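Local structure of proximal thread matrix protein 1 (Mytilus galloprovincialis, 4CN8) at residues A[47-52]-A[87-92]; A[53-58]-A[98-103]; A[243-248]-A[437-442]; A[78-83]-A[232-237]; A[148-153]-A[188-193]. The protein carries two von Willebrand factor type A domains, binds zinc, and probably serves as a matrix component of the proximal part of the mussel byssal thread. All blocks are in the same frame, centred on the assembly; numbering follows the deposited sequence.

Contact 1: A[47-52]-A[87-92]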
# COMPACT_ATOMS: atom_id res chain seq x y z
N ALA A 47 -9.52 22.01 11.84
CA ALA A 47 -9.77 21.22 10.62
C ALA A 47 -8.82 20.74 9.54
O ALA A 47 -7.87 21.44 9.19
CB ALA A 47 -11.15 21.45 9.99
N GLU A 48 -9.06 19.54 9.02
CA GLU A 48 -8.28 19.03 7.89
C GLU A 48 -8.79 19.32 6.50
O GLU A 48 -9.96 19.11 6.20
CB GLU A 48 -8.14 17.53 8.07
CG GLU A 48 -7.16 17.11 9.12
CD GLU A 48 -5.74 17.50 8.77
OE1 GLU A 48 -5.22 16.99 7.76
OE2 GLU A 48 -5.15 18.32 9.51
N GLU A 49 -7.89 19.78 5.64
CA GLU A 49 -8.25 20.12 4.29
C GLU A 49 -7.31 19.45 3.30
O GLU A 49 -6.19 19.07 3.64
CB GLU A 49 -8.22 21.64 4.11
CG GLU A 49 -9.09 22.40 5.10
CD GLU A 49 -10.58 22.27 4.80
OE1 GLU A 49 -10.96 22.42 3.62
OE2 GLU A 49 -11.36 22.02 5.75
N CYS A 50 -7.79 19.31 2.07
CA CYS A 50 -6.97 18.78 1.00
C CYS A 50 -7.24 19.58 -0.26
O CYS A 50 -8.38 19.72 -0.68
CB CYS A 50 -7.29 17.30 0.75
SG CYS A 50 -6.44 16.62 -0.69
N ASP A 51 -6.17 20.11 -0.84
CA ASP A 51 -6.29 20.94 -2.02
C ASP A 51 -6.05 20.14 -3.30
O ASP A 51 -6.19 20.67 -4.40
CB ASP A 51 -5.29 22.10 -1.96
CG ASP A 51 -5.07 22.60 -0.55
OD1 ASP A 51 -5.96 23.29 -0.01
OD2 ASP A 51 -3.99 22.32 0.02
N VAL A 52 -5.70 18.87 -3.16
CA VAL A 52 -5.39 18.05 -4.32
C VAL A 52 -6.62 17.89 -5.22
O VAL A 52 -7.72 17.62 -4.74
CB VAL A 52 -4.86 16.66 -3.93
CG1 VAL A 52 -4.76 15.76 -5.14
CG2 VAL A 52 -3.50 16.78 -3.27
N SER A 87 -14.18 18.60 3.08
CA SER A 87 -12.74 18.63 3.33
C SER A 87 -11.92 18.82 2.05
O SER A 87 -10.71 19.01 2.11
CB SER A 87 -12.30 17.34 4.01
OG SER A 87 -12.46 16.25 3.12
N PHE A 88 -12.58 18.79 0.89
CA PHE A 88 -11.88 18.96 -0.38
C PHE A 88 -12.15 20.32 -1.03
O PHE A 88 -13.19 20.54 -1.67
CB PHE A 88 -12.21 17.82 -1.34
CG PHE A 88 -11.34 16.62 -1.15
CD1 PHE A 88 -11.48 15.80 -0.04
CD2 PHE A 88 -10.36 16.31 -2.08
CE1 PHE A 88 -10.66 14.71 0.14
CE2 PHE A 88 -9.54 15.21 -1.90
CZ PHE A 88 -9.69 14.41 -0.79
N THR A 89 -11.19 21.22 -0.86
CA THR A 89 -11.23 22.58 -1.37
C THR A 89 -11.69 22.66 -2.82
O THR A 89 -12.58 23.44 -3.16
CB THR A 89 -9.82 23.20 -1.30
OG1 THR A 89 -9.30 23.04 0.03
CG2 THR A 89 -9.85 24.67 -1.68
N THR A 90 -11.06 21.86 -3.68
CA THR A 90 -11.25 21.95 -5.12
C THR A 90 -12.61 21.48 -5.61
O THR A 90 -12.97 21.73 -6.77
CB THR A 90 -10.19 21.12 -5.85
OG1 THR A 90 -10.21 19.78 -5.35
CG2 THR A 90 -8.81 21.72 -5.63
N VAL A 91 -13.35 20.79 -4.76
CA VAL A 91 -14.68 20.29 -5.12
C VAL A 91 -15.62 21.44 -5.43
O VAL A 91 -16.00 22.20 -4.53
CB VAL A 91 -15.30 19.46 -3.98
CG1 VAL A 91 -16.77 19.16 -4.27
CG2 VAL A 91 -14.52 18.17 -3.79
N GLY A 92 -15.99 21.58 -6.70
CA GLY A 92 -16.85 22.67 -7.12
C GLY A 92 -16.09 23.95 -7.45
O GLY A 92 -16.50 25.04 -7.04
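Cys-50 lays its side chain on the ring of Phe-88. The CB stands over the centre of one ring face, 4.1 Å from the Phe-88 centroid, and makes a CH-pi contact. One bond further on, SG is carried anti to the backbone N (chi1 174°), which takes it off to one side of the ring normal: Cys-50 SG meets Phe-88 CE2 at 3.6 Å, coming in obliquely. Beyond the sulfur the chain of atoms leads into a disulfide, so the ring packs on a covalent crosslink that ties this N-terminal strand to Cys-242, just past the end of helix 234-241. A small, polarisable cysteine suits both tasks, and the buried phenylalanine offers it a broad apolar surface. The backbones form a single beta bridge: Cys-50 N donates to Ser-87 O (2.9 Å), and Thr-89 N returns a bond to Cys-50 O (3.2 Å). The loop that follows helix 73-86 of the von Willebrand factor type A fold is thus joined to strand 49-50, whose Glu-49 and Asp-51 are zinc ligands of this protein together with His-446. Asp-51 OD2 is hydrogen-bonded to His-446. The other carboxylate oxygen faces Thr-89, whose side chain runs alongside and points the same way. Thr-89 OG1, held beside its own backbone N, donates a weak bond of 3.3 Å to Asp-51 OD1.

Contact 2: A[53-58]-A[98-103]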
# COMPACT_ATOMS: atom_id res chain seq x y z
N GLN A 53 -6.41 18.06 -6.52
CA GLN A 53 -7.47 17.86 -7.50
C GLN A 53 -7.68 16.37 -7.70
O GLN A 53 -6.73 15.62 -7.91
CB GLN A 53 -7.08 18.54 -8.81
CG GLN A 53 -8.15 19.46 -9.37
CD GLN A 53 -7.62 20.35 -10.48
OE1 GLN A 53 -7.45 19.91 -11.62
NE2 GLN A 53 -7.36 21.62 -10.15
N ALA A 54 -8.94 15.93 -7.63
CA ALA A 54 -9.22 14.50 -7.62
C ALA A 54 -10.64 14.14 -8.04
O ALA A 54 -11.60 14.83 -7.72
CB ALA A 54 -8.94 13.93 -6.24
N ASP A 55 -10.74 13.02 -8.75
CA ASP A 55 -12.00 12.34 -8.96
C ASP A 55 -12.14 11.29 -7.85
O ASP A 55 -11.33 10.37 -7.76
CB ASP A 55 -12.03 11.67 -10.33
CG ASP A 55 -12.14 12.67 -11.47
OD1 ASP A 55 -12.87 13.67 -11.31
OD2 ASP A 55 -11.49 12.45 -12.52
N ILE A 56 -13.15 11.45 -7.00
CA ILE A 56 -13.30 10.63 -5.81
C ILE A 56 -14.59 9.83 -5.82
O ILE A 56 -15.68 10.39 -5.85
CB ILE A 56 -13.31 11.49 -4.55
CG1 ILE A 56 -11.98 12.24 -4.41
CG2 ILE A 56 -13.56 10.64 -3.32
CD1 ILE A 56 -12.06 13.43 -3.47
N ILE A 57 -14.47 8.51 -5.77
CA ILE A 57 -15.63 7.64 -5.71
C ILE A 57 -15.73 6.96 -4.35
O ILE A 57 -14.77 6.33 -3.89
CB ILE A 57 -15.55 6.55 -6.77
CG1 ILE A 57 -15.56 7.16 -8.17
CG2 ILE A 57 -16.70 5.56 -6.61
CD1 ILE A 57 -16.87 7.80 -8.55
N VAL A 58 -16.89 7.08 -3.71
CA VAL A 58 -17.13 6.39 -2.45
C VAL A 58 -17.95 5.14 -2.72
O VAL A 58 -19.02 5.20 -3.32
CB VAL A 58 -17.87 7.29 -1.44
CG1 VAL A 58 -18.39 6.47 -0.27
CG2 VAL A 58 -16.95 8.37 -0.93
N GLY A 98 -12.89 20.65 -12.64
CA GLY A 98 -12.54 20.71 -11.23
C GLY A 98 -12.74 19.38 -10.52
O GLY A 98 -13.21 18.42 -11.12
N SER A 99 -12.36 19.34 -9.25
CA SER A 99 -12.48 18.13 -8.43
C SER A 99 -13.92 17.63 -8.31
O SER A 99 -14.83 18.41 -8.04
CB SER A 99 -11.90 18.40 -7.04
OG SER A 99 -12.05 17.29 -6.18
N GLN A 100 -14.12 16.33 -8.50
CA GLN A 100 -15.46 15.75 -8.56
C GLN A 100 -15.70 14.62 -7.55
O GLN A 100 -14.78 14.17 -6.86
CB GLN A 100 -15.75 15.22 -9.98
CG GLN A 100 -15.73 16.29 -11.07
CD GLN A 100 -16.00 15.74 -12.46
OE1 GLN A 100 -16.92 16.18 -13.15
NE2 GLN A 100 -15.19 14.77 -12.89
N PHE A 101 -16.95 14.15 -7.50
CA PHE A 101 -17.40 13.20 -6.49
C PHE A 101 -18.51 12.32 -7.02
O PHE A 101 -19.43 12.79 -7.69
CB PHE A 101 -17.92 13.97 -5.27
CG PHE A 101 -17.21 13.65 -3.99
CD1 PHE A 101 -17.62 12.61 -3.19
CD2 PHE A 101 -16.13 14.42 -3.58
CE1 PHE A 101 -16.97 12.32 -2.01
CE2 PHE A 101 -15.47 14.13 -2.40
CZ PHE A 101 -15.89 13.08 -1.61
N GLY A 102 -18.45 11.04 -6.70
CA GLY A 102 -19.45 10.09 -7.15
C GLY A 102 -19.70 9.08 -6.04
O GLY A 102 -18.85 8.91 -5.16
N VAL A 103 -20.85 8.42 -6.08
CA VAL A 103 -21.16 7.43 -5.06
C VAL A 103 -21.79 6.20 -5.67
O VAL A 103 -22.71 6.29 -6.48
CB VAL A 103 -22.09 7.98 -3.99
CG1 VAL A 103 -22.55 6.86 -3.06
CG2 VAL A 103 -21.40 9.08 -3.20
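Gln-53 only skirts Ser-99; the regular pairing starts at Ala-54, whose carbonyl oxygen accepts two bonds. Ser-99 OG reaches Ala-54 O at 2.9 Å on a lone pair in the carbonyl plane, while Gln-100 N approaches the same oxygen at 3.0 Å, tilted from that plane. Next comes Asp-55, alongside Gln-100. Gln-100 NE2 points almost straight at Asp-55 OD1 (3.0 Å, 173° at the hydrogen) but meets it from above the carboxylate plane. This oxygen also forms a salt bridge with Lys-165, and NE2 has a further bond to Gly-159 O; an acid suits a spot beside a lysine, and an amide can donate to both oxygens. Ile-56 turns to the other face of the sheet, where its CG2 sits over one face of the Phe-101 ring, offset toward the rim, and Ile-56 CD1 touches Phe-101 CE2 at 3.6 Å. Its N and O bond to Gln-100 O and Gly-102 N, either side of Phe-101. Ile-57 meets Gly-102: Ile-57 CD1 comes within 3.7 Å of Gly-102 CA, where a CB would clash. Val-58 makes the last pair here, though both strands continue; its N bonds to Gly-102 O at 3.0 Å, and its branched side chain shares the face of Phe-101 and Val-103. Strand 166-173 flanks strand 54-61 on its far edge, helix 142-153 packs on Ile-57, and helix 73-86 covers the face of Val-58 and Phe-101.

Contact 3: A[243-248]-A[437-442]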
# COMPACT_ATOMS: atom_id res chain seq x y z
N GLU A 243 -2.53 12.06 -0.11
CA GLU A 243 -1.22 11.55 -0.51
C GLU A 243 -1.09 11.61 -2.03
O GLU A 243 -2.01 11.24 -2.75
CB GLU A 243 -1.05 10.11 -0.04
CG GLU A 243 -1.11 9.93 1.48
CD GLU A 243 0.20 10.29 2.15
OE1 GLU A 243 1.17 10.60 1.44
OE2 GLU A 243 0.25 10.25 3.40
N VAL A 244 0.05 12.09 -2.51
CA VAL A 244 0.31 12.11 -3.94
C VAL A 244 1.47 11.17 -4.27
O VAL A 244 2.64 11.55 -4.20
CB VAL A 244 0.63 13.52 -4.44
CG1 VAL A 244 0.81 13.53 -5.94
CG2 VAL A 244 -0.48 14.46 -4.04
N CYS A 245 1.14 9.93 -4.59
CA CYS A 245 2.15 8.93 -4.86
C CYS A 245 2.78 9.12 -6.23
O CYS A 245 2.09 9.39 -7.21
CB CYS A 245 1.56 7.53 -4.72
SG CYS A 245 1.86 6.81 -3.10
N VAL A 246 4.09 8.98 -6.28
CA VAL A 246 4.84 9.30 -7.48
C VAL A 246 6.09 8.42 -7.60
O VAL A 246 6.77 8.13 -6.62
CB VAL A 246 5.23 10.79 -7.46
CG1 VAL A 246 6.46 11.08 -8.30
CG2 VAL A 246 4.06 11.64 -7.94
N VAL A 247 6.37 7.99 -8.83
CA VAL A 247 7.57 7.23 -9.13
C VAL A 247 8.63 8.19 -9.65
O VAL A 247 8.47 8.79 -10.70
CB VAL A 247 7.31 6.15 -10.18
CG1 VAL A 247 8.57 5.38 -10.48
CG2 VAL A 247 6.22 5.21 -9.70
N ASP A 248 9.72 8.32 -8.90
CA ASP A 248 10.79 9.25 -9.25
C ASP A 248 12.12 8.75 -8.70
O ASP A 248 12.38 8.83 -7.50
CB ASP A 248 10.47 10.64 -8.69
CG ASP A 248 11.55 11.66 -9.01
OD1 ASP A 248 12.26 11.47 -10.03
OD2 ASP A 248 11.68 12.64 -8.25
N ALA A 437 10.78 0.98 -5.38
CA ALA A 437 11.86 1.61 -4.63
C ALA A 437 11.96 3.11 -4.91
O ALA A 437 12.36 3.89 -4.03
CB ALA A 437 13.19 0.94 -4.97
N CYS A 438 11.63 3.51 -6.13
CA CYS A 438 11.66 4.92 -6.53
C CYS A 438 10.36 5.64 -6.19
O CYS A 438 10.23 6.84 -6.39
CB CYS A 438 11.94 5.04 -8.03
SG CYS A 438 13.62 4.57 -8.51
N MET A 439 9.38 4.89 -5.68
CA MET A 439 8.09 5.48 -5.39
C MET A 439 8.16 6.20 -4.06
O MET A 439 8.73 5.71 -3.09
CB MET A 439 7.00 4.41 -5.36
CG MET A 439 5.65 4.90 -4.85
SD MET A 439 4.42 3.58 -4.75
CE MET A 439 4.11 3.28 -6.49
N SER A 440 7.57 7.39 -4.02
CA SER A 440 7.49 8.16 -2.80
C SER A 440 6.13 8.82 -2.72
O SER A 440 5.62 9.35 -3.71
CB SER A 440 8.60 9.21 -2.74
OG SER A 440 8.59 10.02 -3.91
N CYS A 441 5.52 8.75 -1.54
CA CYS A 441 4.21 9.34 -1.36
C CYS A 441 4.29 10.51 -0.40
O CYS A 441 4.75 10.37 0.73
CB CYS A 441 3.23 8.28 -0.86
SG CYS A 441 1.67 8.31 -1.75
N LYS A 442 3.87 11.67 -0.88
CA LYS A 442 3.98 12.90 -0.10
C LYS A 442 2.62 13.35 0.43
O LYS A 442 1.67 13.51 -0.35
CB LYS A 442 4.59 14.01 -0.93
CG LYS A 442 6.11 14.04 -0.90
CD LYS A 442 6.67 15.35 -1.45
CE LYS A 442 6.34 16.53 -0.53
NZ LYS A 442 6.92 17.81 -1.02
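Cys-245 and Cys-441 meet through side chains that both stand off the staggered positions, chi1 -96° and -134°, and the S-S bond between them has a torsion of -125°, well beyond the usual 90° or so. The wide twist suggests some strain in spanning two facing strands. Cys-245 SG and Cys-441 SG are 2.0 Å apart, and the sulfur of Cys-441 also lies 3.7 Å from Glu-243 CB. On the same face Met-439, its CG anti to the backbone N, bends at the thioether so that its CE comes 4.3 Å from Val-247 CG2; a flexible methionine can follow such a surface. Between the side-chain contacts run the backbone bonds. Val-246 and Ser-440 form a hydrogen-bonded pair, with Ser-440 N to Val-246 O at 2.8 Å and Val-246 N to Ser-440 O at 3.0 Å. Outside them, Val-244 N bonds to Lys-442 O and Asp-248 N to Cys-438 O. Cys-438 is itself disulfide-linked to Cys-249. Beta-branched valines suit the extended backbone. Cys-245 and Cys-441 are a non-hydrogen-bonded pair, and their link is a cross-strand disulfide, stapling strand 244-247 to strand 439-446 in an antiparallel sheet distinct from the protein's two six-stranded sheets.

Contact 4: A[78-83]-A[232-237]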
# COMPACT_ATOMS: atom_id res chain seq x y z
N LYS A 78 -23.86 8.63 5.77
CA LYS A 78 -24.08 9.81 4.93
C LYS A 78 -23.35 11.03 5.49
O LYS A 78 -22.62 11.71 4.76
CB LYS A 78 -25.56 10.11 4.80
CG LYS A 78 -26.34 9.04 4.06
CD LYS A 78 -27.81 9.40 3.94
CE LYS A 78 -28.58 8.29 3.24
NZ LYS A 78 -29.93 8.71 2.84
N ASP A 79 -23.56 11.32 6.78
CA ASP A 79 -22.93 12.48 7.42
C ASP A 79 -21.40 12.42 7.29
O ASP A 79 -20.73 13.45 7.19
CB ASP A 79 -23.32 12.56 8.90
CG ASP A 79 -24.80 12.82 9.11
OD1 ASP A 79 -25.47 13.34 8.20
OD2 ASP A 79 -25.31 12.51 10.21
N PHE A 80 -20.85 11.21 7.28
CA PHE A 80 -19.42 11.03 7.18
C PHE A 80 -18.92 11.43 5.80
O PHE A 80 -17.88 12.08 5.67
CB PHE A 80 -19.06 9.57 7.45
CG PHE A 80 -17.59 9.28 7.32
CD1 PHE A 80 -16.72 9.59 8.35
CD2 PHE A 80 -17.09 8.70 6.17
CE1 PHE A 80 -15.37 9.32 8.24
CE2 PHE A 80 -15.75 8.42 6.05
CZ PHE A 80 -14.89 8.73 7.08
N VAL A 81 -19.66 11.05 4.77
CA VAL A 81 -19.29 11.36 3.41
C VAL A 81 -19.43 12.85 3.14
O VAL A 81 -18.61 13.44 2.42
CB VAL A 81 -20.15 10.61 2.41
CG1 VAL A 81 -19.67 10.88 0.99
CG2 VAL A 81 -20.12 9.12 2.70
N LYS A 82 -20.46 13.47 3.71
CA LYS A 82 -20.65 14.91 3.57
C LYS A 82 -19.44 15.69 4.09
O LYS A 82 -19.03 16.70 3.51
CB LYS A 82 -21.89 15.37 4.32
CG LYS A 82 -23.18 14.73 3.84
CD LYS A 82 -24.36 15.46 4.41
CE LYS A 82 -25.54 14.55 4.60
NZ LYS A 82 -26.66 15.29 5.23
N GLU A 83 -18.87 15.22 5.20
CA GLU A 83 -17.70 15.85 5.78
C GLU A 83 -16.48 15.66 4.88
O GLU A 83 -15.60 16.52 4.81
CB GLU A 83 -17.43 15.30 7.18
CG GLU A 83 -18.52 15.64 8.19
CD GLU A 83 -18.25 15.05 9.57
OE1 GLU A 83 -17.59 15.73 10.39
OE2 GLU A 83 -18.71 13.91 9.82
N THR A 232 -14.31 9.59 13.81
CA THR A 232 -12.94 9.52 14.31
C THR A 232 -11.94 9.10 13.24
O THR A 232 -10.73 9.08 13.49
CB THR A 232 -12.81 8.53 15.49
OG1 THR A 232 -13.15 7.21 15.06
CG2 THR A 232 -13.71 8.93 16.63
N LEU A 233 -12.43 8.76 12.06
CA LEU A 233 -11.57 8.34 10.96
C LEU A 233 -11.46 9.45 9.93
O LEU A 233 -10.74 9.32 8.94
CB LEU A 233 -12.13 7.08 10.31
CG LEU A 233 -12.27 5.87 11.24
CD1 LEU A 233 -12.85 4.69 10.47
CD2 LEU A 233 -10.93 5.49 11.86
N LEU A 234 -12.17 10.54 10.16
CA LEU A 234 -12.23 11.62 9.19
C LEU A 234 -10.83 12.15 8.86
O LEU A 234 -10.45 12.21 7.69
CB LEU A 234 -13.12 12.75 9.72
CG LEU A 234 -13.76 13.64 8.66
CD1 LEU A 234 -12.76 14.60 8.10
CD2 LEU A 234 -14.37 12.80 7.54
N LYS A 235 -10.07 12.52 9.89
CA LYS A 235 -8.74 13.09 9.67
C LYS A 235 -7.87 12.13 8.87
O LYS A 235 -7.31 12.51 7.84
CB LYS A 235 -8.07 13.41 11.01
CG LYS A 235 -6.69 14.06 10.87
CD LYS A 235 -6.08 14.46 12.20
CE LYS A 235 -4.77 15.21 12.01
NZ LYS A 235 -3.73 14.33 11.41
N LEU A 236 -7.77 10.89 9.34
CA LEU A 236 -6.92 9.89 8.71
C LEU A 236 -7.27 9.60 7.25
O LEU A 236 -6.39 9.44 6.41
CB LEU A 236 -6.97 8.60 9.52
CG LEU A 236 -6.14 8.61 10.79
CD1 LEU A 236 -6.68 7.62 11.78
CD2 LEU A 236 -4.69 8.30 10.46
N VAL A 237 -8.57 9.53 6.96
CA VAL A 237 -9.02 9.30 5.59
C VAL A 237 -8.57 10.43 4.69
O VAL A 237 -8.11 10.20 3.56
CB VAL A 237 -10.56 9.15 5.53
CG1 VAL A 237 -11.04 9.15 4.09
CG2 VAL A 237 -10.98 7.89 6.24
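Phe-80 of helix 73-86 meets Leu-234 at the start of helix 234-241, two helices that pack side by side on one face of the central sheet in a von Willebrand factor type A domain, a Rossmann-like alpha/beta fold. The contact is wholly apolar, with no hydrogen bond across it. Its main element is the aromatic ring. With CG anti to the backbone N (chi1 178°), Phe-80 reaches out between the helices and lies beside Leu-234, which points back the other way, so that Phe-80 CE1 touches Leu-234 CD2 at 3.7 Å. At the ring edge lie Leu-233 C, 4.3 Å from Phe-80 CE1, and Val-237 CG2, 4.1 Å from Phe-80 CZ. A long flat side chain suits the place because the backbones stay apart, the nearest CA atoms (Phe-80 and Leu-234) being 7.5 Å from each other. An alanine here would remove the ring that spans this distance, which is likely to leave Leu-234 CD2 and Val-237 CG2 without their main partner across the helices and open a gap over Ile-200 of strand 195-202, which the ring also touches. Polar interactions stay off the interface: Lys-82 NZ makes a long salt bridge with Asp-79 OD1 in its own helix and a hydrogen bond to Gln-130 of helix 122-130. A further aliphatic contact comes from Glu-83, which uses the base of its chain: Glu-83 CB lies 4.0 Å from Leu-234 CD2, the same methyl that meets the ring.

Contact 5: A[148-153]-A[188-193]; sequences HVRENS and HKLKAE
Arg-150 and Leu-190 bring the two helices together. The arginine CG occupies the crowded position between the backbone N and the carbonyl carbon (chi1 54°), and from there the chain runs extended to NE, crossing the Lys-189 side chain at a slant. Its foot is apolar: Arg-150 CB packs on Leu-190 CD2 at 3.6 Å. The leucine methyl is brought there by a chi1 of -103°, away from a staggered position, and it also meets Val-149 CG1 at 4.0 Å, the two side chains crossing at about a right angle. The far end is crowded with charge. Lys-189 bends at its third and fourth torsions, bringing its CD within 3.8 Å of Arg-150 NH2 and its ammonium over one face of the guanidinium, with Lys-189 NZ 3.5 Å from Arg-150 NH1; the opposite face is met by Glu-151 CG. These like charges are probably eased by acids close by: Glu-186 forms a salt bridge with Arg-150 NE, and Glu-193 OE2 lies 4.5 Å from Arg-150 NH1, too far for a salt bridge. Replacing the arginine with an alanine would probably leave Glu-186 without this charged mate and set the Lys-189 side chain free to turn. Arginine suits the site because its long aliphatic stem covers Leu-190 while its charged head reaches Glu-186. The segment axes approach to 9.7 Å at 47°, and Val-149 rests on Ile-57 of strand 54-61, as expected of helices on one face of a von Willebrand factor type A domain.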
# COMPACT_ATOMS: atom_id res chain seq x y z
N HIS A 148 -17.48 -2.47 -10.90
CA HIS A 148 -18.32 -1.39 -11.42
C HIS A 148 -17.55 -0.08 -11.45
O HIS A 148 -17.65 0.68 -12.42
CB HIS A 148 -19.59 -1.24 -10.58
CG HIS A 148 -20.55 -0.22 -11.12
ND1 HIS A 148 -21.66 -0.58 -11.86
CD2 HIS A 148 -20.55 1.13 -11.06
CE1 HIS A 148 -22.31 0.52 -12.22
NE2 HIS A 148 -21.66 1.56 -11.75
N VAL A 149 -16.78 0.17 -10.40
CA VAL A 149 -16.10 1.45 -10.24
C VAL A 149 -15.05 1.70 -11.32
O VAL A 149 -14.90 2.83 -11.78
CB VAL A 149 -15.42 1.55 -8.87
CG1 VAL A 149 -14.41 2.68 -8.85
CG2 VAL A 149 -16.46 1.74 -7.79
N ARG A 150 -14.32 0.66 -11.72
CA ARG A 150 -13.29 0.85 -12.73
C ARG A 150 -13.89 0.96 -14.13
O ARG A 150 -13.57 1.89 -14.88
CB ARG A 150 -12.23 -0.26 -12.67
CG ARG A 150 -12.76 -1.67 -12.74
CD ARG A 150 -11.67 -2.68 -12.40
NE ARG A 150 -12.06 -4.02 -12.84
CZ ARG A 150 -12.10 -4.39 -14.11
NH1 ARG A 150 -11.77 -3.53 -15.08
NH2 ARG A 150 -12.47 -5.62 -14.42
N GLU A 151 -14.79 0.03 -14.48
CA GLU A 151 -15.40 0.02 -15.81
C GLU A 151 -16.27 1.25 -16.08
O GLU A 151 -16.22 1.81 -17.18
CB GLU A 151 -16.21 -1.26 -16.01
CG GLU A 151 -15.38 -2.53 -15.82
CD GLU A 151 -15.93 -3.73 -16.58
OE1 GLU A 151 -16.18 -3.60 -17.80
OE2 GLU A 151 -16.09 -4.80 -15.96
N ASN A 152 -17.04 1.69 -15.08
CA ASN A 152 -18.01 2.77 -15.30
C ASN A 152 -17.72 4.10 -14.59
O ASN A 152 -17.71 5.16 -15.22
CB ASN A 152 -19.41 2.29 -14.89
CG ASN A 152 -19.86 1.09 -15.69
OD1 ASN A 152 -20.29 0.08 -15.12
ND2 ASN A 152 -19.78 1.18 -17.01
N SER A 153 -17.50 4.05 -13.28
CA SER A 153 -17.40 5.27 -12.48
C SER A 153 -16.34 6.26 -12.98
O SER A 153 -16.56 7.47 -12.95
CB SER A 153 -17.14 4.92 -11.02
OG SER A 153 -18.12 4.04 -10.53
N HIS A 188 -6.94 -5.28 -7.78
CA HIS A 188 -5.65 -5.29 -8.47
C HIS A 188 -5.71 -4.43 -9.73
O HIS A 188 -4.83 -3.61 -9.97
CB HIS A 188 -5.24 -6.72 -8.82
CG HIS A 188 -3.95 -6.81 -9.57
ND1 HIS A 188 -2.73 -6.65 -8.97
CD2 HIS A 188 -3.70 -7.06 -10.88
CE1 HIS A 188 -1.77 -6.79 -9.87
NE2 HIS A 188 -2.34 -7.04 -11.04
N LYS A 189 -6.75 -4.62 -10.52
CA LYS A 189 -6.87 -3.90 -11.78
C LYS A 189 -7.14 -2.41 -11.57
O LYS A 189 -6.53 -1.56 -12.22
CB LYS A 189 -7.96 -4.52 -12.65
CG LYS A 189 -7.71 -5.99 -12.97
CD LYS A 189 -8.90 -6.64 -13.65
CE LYS A 189 -8.79 -6.56 -15.17
NZ LYS A 189 -8.79 -5.17 -15.70
N LEU A 190 -8.06 -2.09 -10.66
CA LEU A 190 -8.31 -0.71 -10.24
C LEU A 190 -7.01 0.02 -9.94
O LEU A 190 -6.73 1.07 -10.52
CB LEU A 190 -9.13 -0.70 -8.97
CG LEU A 190 -10.61 -0.38 -9.07
CD1 LEU A 190 -11.22 -0.55 -7.70
CD2 LEU A 190 -10.82 1.04 -9.57
N LYS A 191 -6.25 -0.53 -9.01
CA LYS A 191 -5.01 0.09 -8.55
C LYS A 191 -4.02 0.24 -9.69
O LYS A 191 -3.32 1.25 -9.79
CB LYS A 191 -4.40 -0.72 -7.41
CG LYS A 191 -5.31 -0.83 -6.20
CD LYS A 191 -4.63 -1.50 -5.02
CE LYS A 191 -4.92 -2.99 -4.97
NZ LYS A 191 -4.21 -3.64 -3.83
N ALA A 192 -3.96 -0.78 -10.55
CA ALA A 192 -3.08 -0.74 -11.71
C ALA A 192 -3.30 0.52 -12.55
O ALA A 192 -2.37 1.04 -13.16
CB ALA A 192 -3.30 -1.98 -12.57
N GLU A 193 -4.55 1.00 -12.56
CA GLU A 193 -4.91 2.17 -13.36
C GLU A 193 -4.67 3.49 -12.64
O GLU A 193 -5.25 4.52 -13.00
CB GLU A 193 -6.37 2.08 -13.79
CG GLU A 193 -6.72 0.76 -14.45
CD GLU A 193 -8.13 0.75 -15.01
OE1 GLU A 193 -8.73 1.85 -15.13
OE2 GLU A 193 -8.64 -0.35 -15.34
O HOH W 1 -10.65 3.02 -14.24

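Contacts 1, 2, 4 and 5 gather on the first von Willebrand factor type A domain. Contact 2 lies in the middle of this group, its centre 11 to 15 Å from the other three, and its strands belong to the six-stranded sheet. Contacts 4 and 5, about 23 Å apart between centres, involve helices on opposite faces of that sheet. Along the chain contacts 1, 2 and 4 interleave, contact 5 falls between the two segments of contact 4, and contact 3 opens last. Contact 3 shares a three-stranded sheet with contact 1, in which strand 439-446 runs between 49-50 and 244-247, so the two ends of the modelled chain meet beside the zinc ligands Glu-49, Asp-51 and His-446.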